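Local coordinates for transferrin (Manduca sexta, PDB 6WB6), which binds a single ferric ion per molecule together with a carbonate anion and transports iron in the insect Manduca sexta, at residues C163-W168 against N200-E205; T116-N119 against G123-I126; V412-K417 against T652-I657; D408-A413 against S465-L470. All coordinates share one frame; numbering follows the deposited sequence.

Following the chain from its N terminus, contact 2 closes first, a tight loop joining residues 116-119 to the start of helix 121-131. Contact 1 follows in series, closing the longer excursion from residues 163-168 to the start of helix 203-213. The two touch: Gly-203 N probably bonds to Thr-116 O, and Val-165 O to Val-118 N, and between them they contribute Thr-116, Gly-123 and Tyr-204 to the carbonate and iron site of the N-lobe. Contacts 3 and 4 lie in the C-lobe and share Val-412 and Ala-413. The start of helix 411-419 meets helix 467-479 in contact 4, nested within the longer span to helix 644-659 in contact 3; Ile-653 touches Phe-467.

Contact 1: C163-W168 against N200-E205; sequences CIVGKW and NYSGYE. With FE (Fe (III) ion), chain E.
Tyr-204 OH holds the ferric ion at 2.1 Å, two residues beyond the point where Ser-202 packs on Val-165. The site belongs to the N-lobe of the transferrin fold: residues 163-168 run on from strand 161-163, which lies parallel to strand 112-114, while residues 200-205 lead into helix 203-213. Tyr-90 OH is another of the six atoms round the metal, and Lys-222 makes a cation-pi contact with the Tyr-204 ring.

No hydrogen bond crosses the contact; it is made by van der Waals packing. The two methyls of Val-165 fork round Ser-202 CB, with CG2 at 3.5 Å, tighter than usual, and CG1 at 3.9 Å. CG1 of the valine lies beside the backbone N (chi1 -48°), which puts CG2 between N and the carbonyl carbon and sets both branches against the serine. Ser-202 OG passes within 3.7 Å of Val-165 CG2, but its hydrogen bond goes to Asp-199 O, which satisfies the buried hydroxyl. Beside this pair, Cys-163 SG rests 3.7 Å from Tyr-201 O; the sulfur is tied by its disulfide to Cys-189.

The 163-168 loop is braced from within. Trp-168 folds its indole back so that Ile-164 O lies near the ring plane, and NE1 donates to that oxygen at 2.7 Å with an N-H...O angle of 146°.

Contact 2: T116-N119 against G123-I126; sequences TGVN and GYKI. With CO3 (carbonate ion), chain G.
The carbonate pocket of the N-lobe sits at the start of helix 121-131, where the loop 116-119 that follows strand 112-114 folds against the first turns of the helix. Thr-116 OG1 and Gly-123 CA approach to 3.4 Å, and both residues grip the same carbonate oxygen: Thr-116 OG1 donates to O2 over 2.8 Å, and Gly-123 N over 3.1 Å with an N-H...O angle of 153°. Arg-120 NE and Val-122 N add further hydrogen bonds to the anion, whose O1 and O3 both coordinate the ferric ion. Cationic arginine and the helix N terminus would both be expected to stabilise its negative charge.

Behind the pocket the Tyr-124 ring is covered on one face by the loop. Val-118 CG2 makes a CH-pi contact there, 4.1 Å from the ring centroid and 22° off the normal, and toward the rim of the same face Asn-119 N stands 3.4 Å from Tyr-124 CD2. The polar ends are engaged further out, Tyr-124 OH with Glu-151 and Asn-119 OD1 with Lys-148.

Lys-125 runs alongside the carbonyl of Asn-119, its CE 3.6 Å from Asn-119 O. A bend at chi3 (-74°) carries the amine to a water that accepts from Lys-125 NZ and donates to Asn-119 O, each at 3.1 Å.

Contact 3: V412-K417 against T652-I657; sequences VAAAAK and TIHDVI
Ala-413 sets its methyl against His-654 where two C-lobe helices of the transferrin fold, 411-419 and 644-659, pack together at a point where small alanine side chains let the backbones come near. The CA atoms of these two residues are 6.0 Å apart. The separation modelled between their CB atoms is too short to be trusted, so the closeness is better judged from the ring.

Going forward, the peptide between Ala-413 and Ala-414 lies over one face of the His-654 imidazole. Ala-414 N stands 3.8 Å above the plane, over the ring centre, and Ala-413 C is displaced toward the rim. Ala-414 CA lies 3.8 Å from His-654 NE2. No hydrogen bond crosses between the two segments, so the histidine meets the alanines by van der Waals packing.

One turn on, Lys-417 N donates to Ala-413 O at 2.9 Å. Lys-417 points its CB toward the partner, but its chain is modelled only to CG. The partner helix has another flank, where Ile-653 and Val-656 pack on Phe-475 of helix 467-479.

The histidine reaches the alanines because CG is anti to its backbone N (chi1 175°), which carries the imidazole out from its helix onto the alanine backbone. The far end of the ring then meets the methyl of Ala-414, whose CB is 3.8 Å from His-654 CE1.

Contact 4: D408-A413 against S465-L470; sequences DDMRVA and STFSGL
Met-410 and Phe-467 carry this contact, which joins two parts of the C-lobe of the transferrin fold: the turn between strand 405-407 and helix 411-419, and the first turn of helix 467-479. That second element follows strand 458-461 much as helix 121-131 follows strand 112-114 in the N-lobe.

The methionine is folded like a hook. CG lies at the edge of the Phe-467 ring, near its plane, 3.7 Å from CD2. The bend at chi2 (77°) then swings SD to within 3.6 Å of Phe-467 CB, so the sulfur packs on the root of the side chain and not over the aromatic face. Finally the bend at chi3 (60°) turns CE toward the carbonyl of Ser-465, 3.6 Å from its O. In the phenylalanine, CG anti to the backbone N (chi1 178°) carries the ring past Met-410, so that its CD2 edge meets the methionine CG, and on to Ile-653, Ala-583 and Pro-584.

Each backbone has its own support. Met-410 sits third in a type II' turn closed by Arg-411 N to Asp-408 O, and one face of the Arg-411 guanidinium lies over that carbonyl oxygen. Arg-411 NE forms a salt bridge with Glu-390, and the salt bridge from NH2 to Asp-408 OD2 is long. Asp-408 OD1 forms a salt bridge with Arg-586 NE. On the other side Thr-466 is the N-cap of the helix, and its OG1, also bonded to Ser-463 O, accepts from Gly-469 N at 2.7 Å.

Contact 1: C163-W168 against N200-E205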
loop_
_atom_site.group_PDB
_atom_site.type_symbol
_atom_site.label_atom_id
_atom_site.label_comp_id
_atom_site.label_asym_id
_atom_site.label_seq_id
_atom_site.Cartn_x
_atom_site.Cartn_y
_atom_site.Cartn_z
ATOM N N CYS A 163 -12.150 6.458 20.913
ATOM C CA CYS A 163 -11.692 7.315 19.828
ATOM C C CYS A 163 -10.570 6.597 19.094
ATOM O O CYS A 163 -9.440 6.532 19.599
ATOM C CB CYS A 163 -11.198 8.682 20.323
ATOM S SG CYS A 163 -10.607 9.653 18.945
ATOM N N ILE A 164 -10.856 6.116 17.880
ATOM C CA ILE A 164 -9.838 5.415 17.100
ATOM C C ILE A 164 -9.859 5.936 15.673
ATOM O O ILE A 164 -10.467 5.326 14.781
ATOM C CB ILE A 164 -10.023 3.889 17.135
ATOM C CG1 ILE A 164 -10.016 3.366 18.564
ATOM C CG2 ILE A 164 -8.841 3.229 16.426
ATOM C CD1 ILE A 164 -10.191 1.821 18.648
ATOM N N VAL A 165 -9.153 7.046 15.443
ATOM C CA VAL A 165 -9.206 7.755 14.168
ATOM C C VAL A 165 -8.280 7.113 13.149
ATOM O O VAL A 165 -7.437 6.269 13.478
ATOM C CB VAL A 165 -8.855 9.250 14.321
ATOM C CG1 VAL A 165 -9.602 9.858 15.442
ATOM C CG2 VAL A 165 -7.379 9.462 14.551
ATOM N N GLY A 166 -8.416 7.534 11.912
ATOM C CA GLY A 166 -7.476 7.160 10.874
ATOM C C GLY A 166 -8.137 6.311 9.809
ATOM O O GLY A 166 -9.359 6.139 9.774
ATOM N N LYS A 167 -7.301 5.760 8.937
ATOM C CA LYS A 167 -7.771 4.963 7.806
ATOM C C LYS A 167 -7.896 3.512 8.260
ATOM O O LYS A 167 -6.914 2.772 8.307
ATOM C CB LYS A 167 -6.821 5.115 6.624
ATOM C CG LYS A 167 -6.674 6.533 6.094
ATOM C CD LYS A 167 -7.962 7.335 6.160
ATOM C CE LYS A 167 -8.057 8.407 5.072
ATOM N NZ LYS A 167 -7.295 9.641 5.398
ATOM N N TRP A 168 -9.109 3.122 8.629
ATOM C CA TRP A 168 -9.377 1.748 9.049
ATOM C C TRP A 168 -9.266 0.771 7.880
ATOM O O TRP A 168 -8.854 -0.384 8.055
ATOM C CB TRP A 168 -10.778 1.659 9.633
ATOM C CG TRP A 168 -11.057 2.487 10.805
ATOM C CD1 TRP A 168 -10.223 3.382 11.426
ATOM C CD2 TRP A 168 -12.293 2.523 11.514
ATOM N NE1 TRP A 168 -10.871 3.956 12.488
ATOM C CE2 TRP A 168 -12.146 3.449 12.565
ATOM C CE3 TRP A 168 -13.515 1.842 11.369
ATOM C CZ2 TRP A 168 -13.183 3.725 13.461
ATOM C CZ3 TRP A 168 -14.526 2.110 12.228
ATOM C CH2 TRP A 168 -14.364 3.038 13.285
ATOM N N ASN A 200 -8.043 16.608 18.067
ATOM C CA ASN A 200 -7.438 16.942 19.342
ATOM C C ASN A 200 -7.478 15.811 20.364
ATOM O O ASN A 200 -6.765 15.894 21.373
ATOM C CB ASN A 200 -8.130 18.145 19.938
ATOM C CG ASN A 200 -7.422 18.624 21.151
ATOM O OD1 ASN A 200 -6.203 18.687 21.160
ATOM N ND2 ASN A 200 -8.166 18.914 22.200
ATOM N N TYR A 201 -8.269 14.761 20.137
ATOM C CA TYR A 201 -8.381 13.657 21.082
ATOM C C TYR A 201 -7.753 12.364 20.556
ATOM O O TYR A 201 -8.049 11.281 21.066
ATOM C CB TYR A 201 -9.854 13.456 21.453
ATOM C CG TYR A 201 -10.410 14.609 22.278
ATOM C CD1 TYR A 201 -9.611 15.267 23.204
ATOM C CD2 TYR A 201 -11.709 15.055 22.111
ATOM C CE1 TYR A 201 -10.095 16.315 23.941
ATOM C CE2 TYR A 201 -12.198 16.096 22.852
ATOM C CZ TYR A 201 -11.379 16.723 23.763
ATOM O OH TYR A 201 -11.863 17.758 24.494
ATOM N N SER A 202 -6.863 12.460 19.573
ATOM C CA SER A 202 -6.195 11.308 18.993
ATOM C C SER A 202 -4.700 11.507 19.151
ATOM O O SER A 202 -4.235 12.557 19.598
ATOM C CB SER A 202 -6.583 11.111 17.517
ATOM O OG SER A 202 -6.093 12.178 16.727
ATOM N N GLY A 203 -3.948 10.482 18.825
ATOM C CA GLY A 203 -2.504 10.568 18.970
ATOM C C GLY A 203 -2.108 10.404 20.432
ATOM O O GLY A 203 -2.947 10.237 21.317
ATOM N N TYR A 204 -0.804 10.397 20.677
ATOM C CA TYR A 204 -0.248 10.143 22.028
ATOM C C TYR A 204 -0.741 11.154 23.053
ATOM O O TYR A 204 -1.045 10.754 24.107
ATOM C CB TYR A 204 1.273 10.127 22.031
ATOM C CG TYR A 204 1.944 9.179 21.073
ATOM C CD1 TYR A 204 1.963 7.817 21.295
ATOM C CD2 TYR A 204 2.619 9.675 19.991
ATOM C CE1 TYR A 204 2.603 6.950 20.441
ATOM C CE2 TYR A 204 3.289 8.841 19.144
ATOM C CZ TYR A 204 3.250 7.485 19.354
ATOM O OH TYR A 204 3.974 6.739 18.556
ATOM N N GLU A 205 -0.767 12.416 22.703
ATOM C CA GLU A 205 -1.211 13.439 23.639
ATOM C C GLU A 205 -2.723 13.571 23.652
ATOM O O GLU A 205 -3.311 13.708 24.716
ATOM C CB GLU A 205 -0.598 14.792 23.287
ATOM C CG GLU A 205 -0.650 15.772 24.428
ATOM C CD GLU A 205 0.102 17.044 24.115
ATOM O OE1 GLU A 205 0.918 17.036 23.159
ATOM O OE2 GLU A 205 -0.124 18.044 24.830
HETATM FE FE FE E . 3.465 4.881 17.713
#

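Contact 2: T116-N119 against G123-I126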
loop_
_atom_site.group_PDB
_atom_site.type_symbol
_atom_site.label_atom_id
_atom_site.label_comp_id
_atom_site.label_asym_id
_atom_site.label_seq_id
_atom_site.Cartn_x
_atom_site.Cartn_y
_atom_site.Cartn_z
ATOM N N THR A 116 -4.604 6.253 20.406
ATOM C CA THR A 116 -3.841 7.138 19.535
ATOM C C THR A 116 -4.458 7.182 18.153
ATOM O O THR A 116 -4.736 8.255 17.608
ATOM C CB THR A 116 -2.398 6.666 19.456
ATOM O OG1 THR A 116 -2.361 5.345 18.902
ATOM C CG2 THR A 116 -1.804 6.661 20.814
ATOM N N GLY A 117 -4.683 6.012 17.574
ATOM C CA GLY A 117 -5.275 5.925 16.263
ATOM C C GLY A 117 -5.104 4.524 15.733
ATOM O O GLY A 117 -4.355 3.716 16.280
ATOM N N VAL A 118 -5.795 4.252 14.631
ATOM C CA VAL A 118 -5.810 2.896 14.097
ATOM C C VAL A 118 -4.421 2.487 13.621
ATOM O O VAL A 118 -3.650 3.291 13.076
ATOM C CB VAL A 118 -6.836 2.754 12.962
ATOM C CG1 VAL A 118 -6.396 3.476 11.705
ATOM C CG2 VAL A 118 -7.079 1.262 12.680
ATOM N N ASN A 119 -4.115 1.211 13.813
ATOM C CA ASN A 119 -2.931 0.542 13.303
ATOM C C ASN A 119 -1.657 1.047 13.941
ATOM O O ASN A 119 -0.574 0.786 13.435
ATOM C CB ASN A 119 -2.835 0.673 11.787
ATOM C CG ASN A 119 -3.925 -0.097 11.084
ATOM O OD1 ASN A 119 -4.317 -1.157 11.538
ATOM N ND2 ASN A 119 -4.437 0.450 9.993
ATOM N N GLY A 123 -1.393 2.445 20.958
ATOM C CA GLY A 123 -2.809 2.739 21.033
ATOM C C GLY A 123 -3.709 1.761 20.331
ATOM O O GLY A 123 -4.930 1.922 20.387
ATOM N N TYR A 124 -3.164 0.737 19.679
ATOM C CA TYR A 124 -4.021 -0.188 18.944
ATOM C C TYR A 124 -3.485 -1.617 18.844
ATOM O O TYR A 124 -4.113 -2.552 19.365
ATOM C CB TYR A 124 -4.258 0.381 17.559
ATOM C CG TYR A 124 -5.303 -0.305 16.767
ATOM C CD1 TYR A 124 -6.634 0.096 16.838
ATOM C CD2 TYR A 124 -4.974 -1.349 15.920
ATOM C CE1 TYR A 124 -7.610 -0.531 16.071
ATOM C CE2 TYR A 124 -5.947 -1.995 15.154
ATOM C CZ TYR A 124 -7.253 -1.587 15.226
ATOM O OH TYR A 124 -8.202 -2.236 14.445
ATOM N N LYS A 125 -2.348 -1.795 18.164
ATOM C CA LYS A 125 -1.791 -3.123 17.949
ATOM C C LYS A 125 -1.411 -3.789 19.251
ATOM O O LYS A 125 -1.676 -4.972 19.441
ATOM C CB LYS A 125 -0.570 -3.047 17.035
ATOM C CG LYS A 125 -0.863 -2.380 15.694
ATOM C CD LYS A 125 0.249 -2.550 14.695
ATOM C CE LYS A 125 1.452 -1.672 15.019
ATOM N NZ LYS A 125 2.594 -1.952 14.065
ATOM N N ILE A 126 -0.781 -3.057 20.158
ATOM C CA ILE A 126 -0.390 -3.645 21.434
ATOM C C ILE A 126 -1.668 -3.950 22.220
ATOM O O ILE A 126 -1.887 -5.110 22.616
ATOM C CB ILE A 126 0.586 -2.710 22.171
ATOM C CG1 ILE A 126 1.948 -2.733 21.446
ATOM C CG2 ILE A 126 0.728 -3.065 23.646
ATOM C CD1 ILE A 126 3.000 -1.939 22.131
HETATM C C CO3 G . 1.399 4.578 18.678
HETATM O O1 CO3 G . 1.459 5.543 17.811
HETATM O O2 CO3 G . 0.228 4.223 19.064
HETATM O O3 CO3 G . 2.437 3.958 19.153
HETATM O O HOH W 1 0.967 -1.123 11.565
#

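Contact 3: V412-K417 against T652-I657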
loop_
_atom_site.group_PDB
_atom_site.type_symbol
_atom_site.label_atom_id
_atom_site.label_comp_id
_atom_site.label_asym_id
_atom_site.label_seq_id
_atom_site.Cartn_x
_atom_site.Cartn_y
_atom_site.Cartn_z
ATOM N N VAL A 412 -10.868 -9.491 -18.841
ATOM C CA VAL A 412 -11.625 -9.475 -17.586
ATOM C C VAL A 412 -13.078 -9.887 -17.819
ATOM O O VAL A 412 -13.668 -10.616 -17.016
ATOM C CB VAL A 412 -11.550 -8.085 -16.921
ATOM C CG1 VAL A 412 -12.321 -8.077 -15.598
ATOM C CG2 VAL A 412 -10.112 -7.665 -16.696
ATOM N N ALA A 413 -13.698 -9.396 -18.886
ATOM C CA ALA A 413 -15.070 -9.795 -19.148
ATOM C C ALA A 413 -15.128 -11.254 -19.583
ATOM O O ALA A 413 -15.988 -12.012 -19.125
ATOM C CB ALA A 413 -15.692 -8.888 -20.203
ATOM N N ALA A 414 -14.216 -11.663 -20.461
ATOM C CA ALA A 414 -14.096 -13.075 -20.816
ATOM C C ALA A 414 -13.950 -13.948 -19.583
ATOM O O ALA A 414 -14.627 -14.969 -19.445
ATOM C CB ALA A 414 -12.894 -13.281 -21.736
ATOM N N ALA A 415 -13.052 -13.568 -18.674
ATOM C CA ALA A 415 -12.818 -14.384 -17.489
ATOM C C ALA A 415 -14.054 -14.474 -16.611
ATOM O O ALA A 415 -14.240 -15.473 -15.908
ATOM C CB ALA A 415 -11.648 -13.819 -16.696
ATOM N N ALA A 416 -14.909 -13.447 -16.625
ATOM C CA ALA A 416 -16.147 -13.516 -15.855
ATOM C C ALA A 416 -17.201 -14.380 -16.541
ATOM O O ALA A 416 -17.925 -15.125 -15.871
ATOM C CB ALA A 416 -16.702 -12.105 -15.606
ATOM N N LYS A 417 -17.336 -14.280 -17.864
ATOM C CA LYS A 417 -18.277 -15.158 -18.550
ATOM C C LYS A 417 -17.889 -16.608 -18.334
ATOM O O LYS A 417 -18.747 -17.473 -18.155
ATOM C CB LYS A 417 -18.316 -14.849 -20.052
ATOM C CG LYS A 417 -19.668 -14.408 -20.583
ATOM N N THR A 652 -20.405 -5.317 -20.864
ATOM C CA THR A 652 -21.224 -4.975 -22.021
ATOM C C THR A 652 -20.345 -4.800 -23.248
ATOM O O THR A 652 -20.664 -5.310 -24.330
ATOM C CB THR A 652 -22.050 -3.708 -21.751
ATOM O OG1 THR A 652 -22.834 -3.897 -20.560
ATOM C CG2 THR A 652 -22.995 -3.401 -22.918
ATOM N N ILE A 653 -19.210 -4.116 -23.087
ATOM C CA ILE A 653 -18.290 -3.938 -24.202
ATOM C C ILE A 653 -17.879 -5.290 -24.774
ATOM O O ILE A 653 -17.966 -5.529 -25.985
ATOM C CB ILE A 653 -17.074 -3.121 -23.753
ATOM C CG1 ILE A 653 -17.510 -1.657 -23.547
ATOM C CG2 ILE A 653 -15.953 -3.280 -24.764
ATOM C CD1 ILE A 653 -16.427 -0.738 -22.946
ATOM N N HIS A 654 -17.408 -6.188 -23.911
ATOM C CA HIS A 654 -17.066 -7.536 -24.349
ATOM C C HIS A 654 -18.247 -8.235 -25.017
ATOM O O HIS A 654 -18.067 -8.947 -26.014
ATOM C CB HIS A 654 -16.590 -8.346 -23.157
ATOM C CG HIS A 654 -16.319 -9.779 -23.466
ATOM N ND1 HIS A 654 -15.187 -10.197 -24.132
ATOM C CD2 HIS A 654 -17.021 -10.899 -23.176
ATOM C CE1 HIS A 654 -15.207 -11.514 -24.248
ATOM N NE2 HIS A 654 -16.316 -11.964 -23.688
ATOM N N ASP A 655 -19.464 -8.059 -24.481
ATOM C CA ASP A 655 -20.612 -8.726 -25.089
ATOM C C ASP A 655 -20.815 -8.247 -26.516
ATOM O O ASP A 655 -21.036 -9.055 -27.428
ATOM C CB ASP A 655 -21.884 -8.505 -24.258
ATOM C CG ASP A 655 -22.062 -9.552 -23.154
ATOM O OD1 ASP A 655 -21.401 -10.604 -23.188
ATOM O OD2 ASP A 655 -22.868 -9.323 -22.236
ATOM N N VAL A 656 -20.712 -6.937 -26.739
ATOM C CA VAL A 656 -20.843 -6.412 -28.096
ATOM C C VAL A 656 -19.750 -6.985 -28.997
ATOM O O VAL A 656 -19.983 -7.284 -30.173
ATOM C CB VAL A 656 -20.807 -4.874 -28.071
ATOM C CG1 VAL A 656 -20.894 -4.318 -29.483
ATOM C CG2 VAL A 656 -21.924 -4.312 -27.202
ATOM N N ILE A 657 -18.538 -7.127 -28.460
ATOM C CA ILE A 657 -17.411 -7.595 -29.258
ATOM C C ILE A 657 -17.496 -9.092 -29.496
ATOM O O ILE A 657 -17.078 -9.582 -30.550
ATOM C CB ILE A 657 -16.104 -7.192 -28.553
ATOM C CG1 ILE A 657 -15.996 -5.659 -28.511
ATOM C CG2 ILE A 657 -14.874 -7.844 -29.224
ATOM C CD1 ILE A 657 -15.847 -5.027 -29.860
#

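Contact 4: D408-A413 against S465-L470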
loop_
_atom_site.group_PDB
_atom_site.type_symbol
_atom_site.label_atom_id
_atom_site.label_comp_id
_atom_site.label_asym_id
_atom_site.label_seq_id
_atom_site.Cartn_x
_atom_site.Cartn_y
_atom_site.Cartn_z
ATOM N N ASP A 408 -5.413 -9.268 -17.759
ATOM C CA ASP A 408 -5.034 -7.988 -18.333
ATOM C C ASP A 408 -6.011 -7.590 -19.430
ATOM O O ASP A 408 -6.724 -8.419 -20.003
ATOM C CB ASP A 408 -3.598 -8.016 -18.889
ATOM C CG ASP A 408 -2.525 -8.172 -17.797
ATOM O OD1 ASP A 408 -2.692 -7.602 -16.699
ATOM O OD2 ASP A 408 -1.501 -8.864 -18.037
ATOM N N ASP A 409 -6.062 -6.283 -19.678
ATOM C CA ASP A 409 -6.697 -5.726 -20.866
ATOM C C ASP A 409 -8.109 -6.303 -20.960
ATOM O O ASP A 409 -8.826 -6.328 -19.950
ATOM C CB ASP A 409 -5.788 -5.993 -22.066
ATOM C CG ASP A 409 -4.388 -5.378 -21.908
ATOM O OD1 ASP A 409 -4.284 -4.177 -21.567
ATOM O OD2 ASP A 409 -3.386 -6.095 -22.135
ATOM N N MET A 410 -8.536 -6.801 -22.117
ATOM C CA MET A 410 -9.930 -7.128 -22.364
ATOM C C MET A 410 -10.297 -8.557 -21.973
ATOM O O MET A 410 -11.354 -9.042 -22.385
ATOM C CB MET A 410 -10.262 -6.896 -23.841
ATOM C CG MET A 410 -9.912 -5.486 -24.362
ATOM S SD MET A 410 -8.153 -5.167 -24.694
ATOM C CE MET A 410 -7.770 -6.399 -25.959
ATOM N N ARG A 411 -9.474 -9.232 -21.180
ATOM C CA ARG A 411 -9.783 -10.589 -20.756
ATOM C C ARG A 411 -10.574 -10.643 -19.456
ATOM O O ARG A 411 -10.944 -11.741 -19.025
ATOM C CB ARG A 411 -8.496 -11.398 -20.617
ATOM C CG ARG A 411 -7.815 -11.628 -21.952
ATOM C CD ARG A 411 -6.631 -12.584 -21.878
ATOM N NE ARG A 411 -5.500 -12.054 -21.119
ATOM C CZ ARG A 411 -4.742 -11.026 -21.498
ATOM N NH1 ARG A 411 -4.985 -10.372 -22.623
ATOM N NH2 ARG A 411 -3.732 -10.649 -20.740
ATOM N N VAL A 412 -10.868 -9.491 -18.841
ATOM C CA VAL A 412 -11.625 -9.475 -17.586
ATOM C C VAL A 412 -13.078 -9.887 -17.819
ATOM O O VAL A 412 -13.668 -10.616 -17.016
ATOM C CB VAL A 412 -11.550 -8.085 -16.921
ATOM C CG1 VAL A 412 -12.321 -8.077 -15.598
ATOM C CG2 VAL A 412 -10.112 -7.665 -16.696
ATOM N N ALA A 413 -13.698 -9.396 -18.886
ATOM C CA ALA A 413 -15.070 -9.795 -19.148
ATOM C C ALA A 413 -15.128 -11.254 -19.583
ATOM O O ALA A 413 -15.988 -12.012 -19.125
ATOM C CB ALA A 413 -15.692 -8.888 -20.203
ATOM N N SER A 465 -5.491 -4.806 -32.126
ATOM C CA SER A 465 -5.389 -5.637 -30.934
ATOM C C SER A 465 -5.533 -4.837 -29.639
ATOM O O SER A 465 -5.410 -5.418 -28.558
ATOM C CB SER A 465 -4.057 -6.400 -30.937
ATOM O OG SER A 465 -2.944 -5.517 -31.014
ATOM N N THR A 466 -5.813 -3.541 -29.708
ATOM C CA THR A 466 -5.907 -2.730 -28.503
ATOM C C THR A 466 -7.358 -2.420 -28.144
ATOM O O THR A 466 -8.246 -2.349 -29.001
ATOM C CB THR A 466 -5.170 -1.401 -28.640
ATOM O OG1 THR A 466 -5.954 -0.528 -29.444
ATOM C CG2 THR A 466 -3.787 -1.588 -29.241
ATOM N N PHE A 467 -7.576 -2.196 -26.853
ATOM C CA PHE A 467 -8.872 -1.725 -26.390
ATOM C C PHE A 467 -9.207 -0.369 -27.002
ATOM O O PHE A 467 -10.258 -0.198 -27.630
ATOM C CB PHE A 467 -8.879 -1.657 -24.863
ATOM C CG PHE A 467 -10.156 -1.150 -24.302
ATOM C CD1 PHE A 467 -10.337 0.201 -24.085
ATOM C CD2 PHE A 467 -11.186 -2.023 -24.010
ATOM C CE1 PHE A 467 -11.507 0.676 -23.584
ATOM C CE2 PHE A 467 -12.366 -1.564 -23.521
ATOM C CZ PHE A 467 -12.538 -0.206 -23.291
ATOM N N SER A 468 -8.319 0.609 -26.842
ATOM C CA SER A 468 -8.636 1.974 -27.271
ATOM C C SER A 468 -8.745 2.084 -28.789
ATOM O O SER A 468 -9.452 2.963 -29.305
ATOM C CB SER A 468 -7.568 2.950 -26.765
ATOM O OG SER A 468 -7.103 2.602 -25.464
ATOM N N GLY A 469 -8.075 1.202 -29.510
ATOM C CA GLY A 469 -8.017 1.311 -30.946
ATOM C C GLY A 469 -9.226 0.689 -31.599
ATOM O O GLY A 469 -9.764 1.213 -32.572
ATOM N N LEU A 470 -9.680 -0.431 -31.045
ATOM C CA LEU A 470 -10.727 -1.227 -31.679
ATOM C C LEU A 470 -11.960 -1.298 -30.791
ATOM O O LEU A 470 -13.005 -0.764 -31.162
ATOM C CB LEU A 470 -10.189 -2.623 -31.999
ATOM C CG LEU A 470 -11.112 -3.579 -32.762
ATOM C CD1 LEU A 470 -12.035 -4.302 -31.806
ATOM C CD2 LEU A 470 -11.898 -2.845 -33.843
#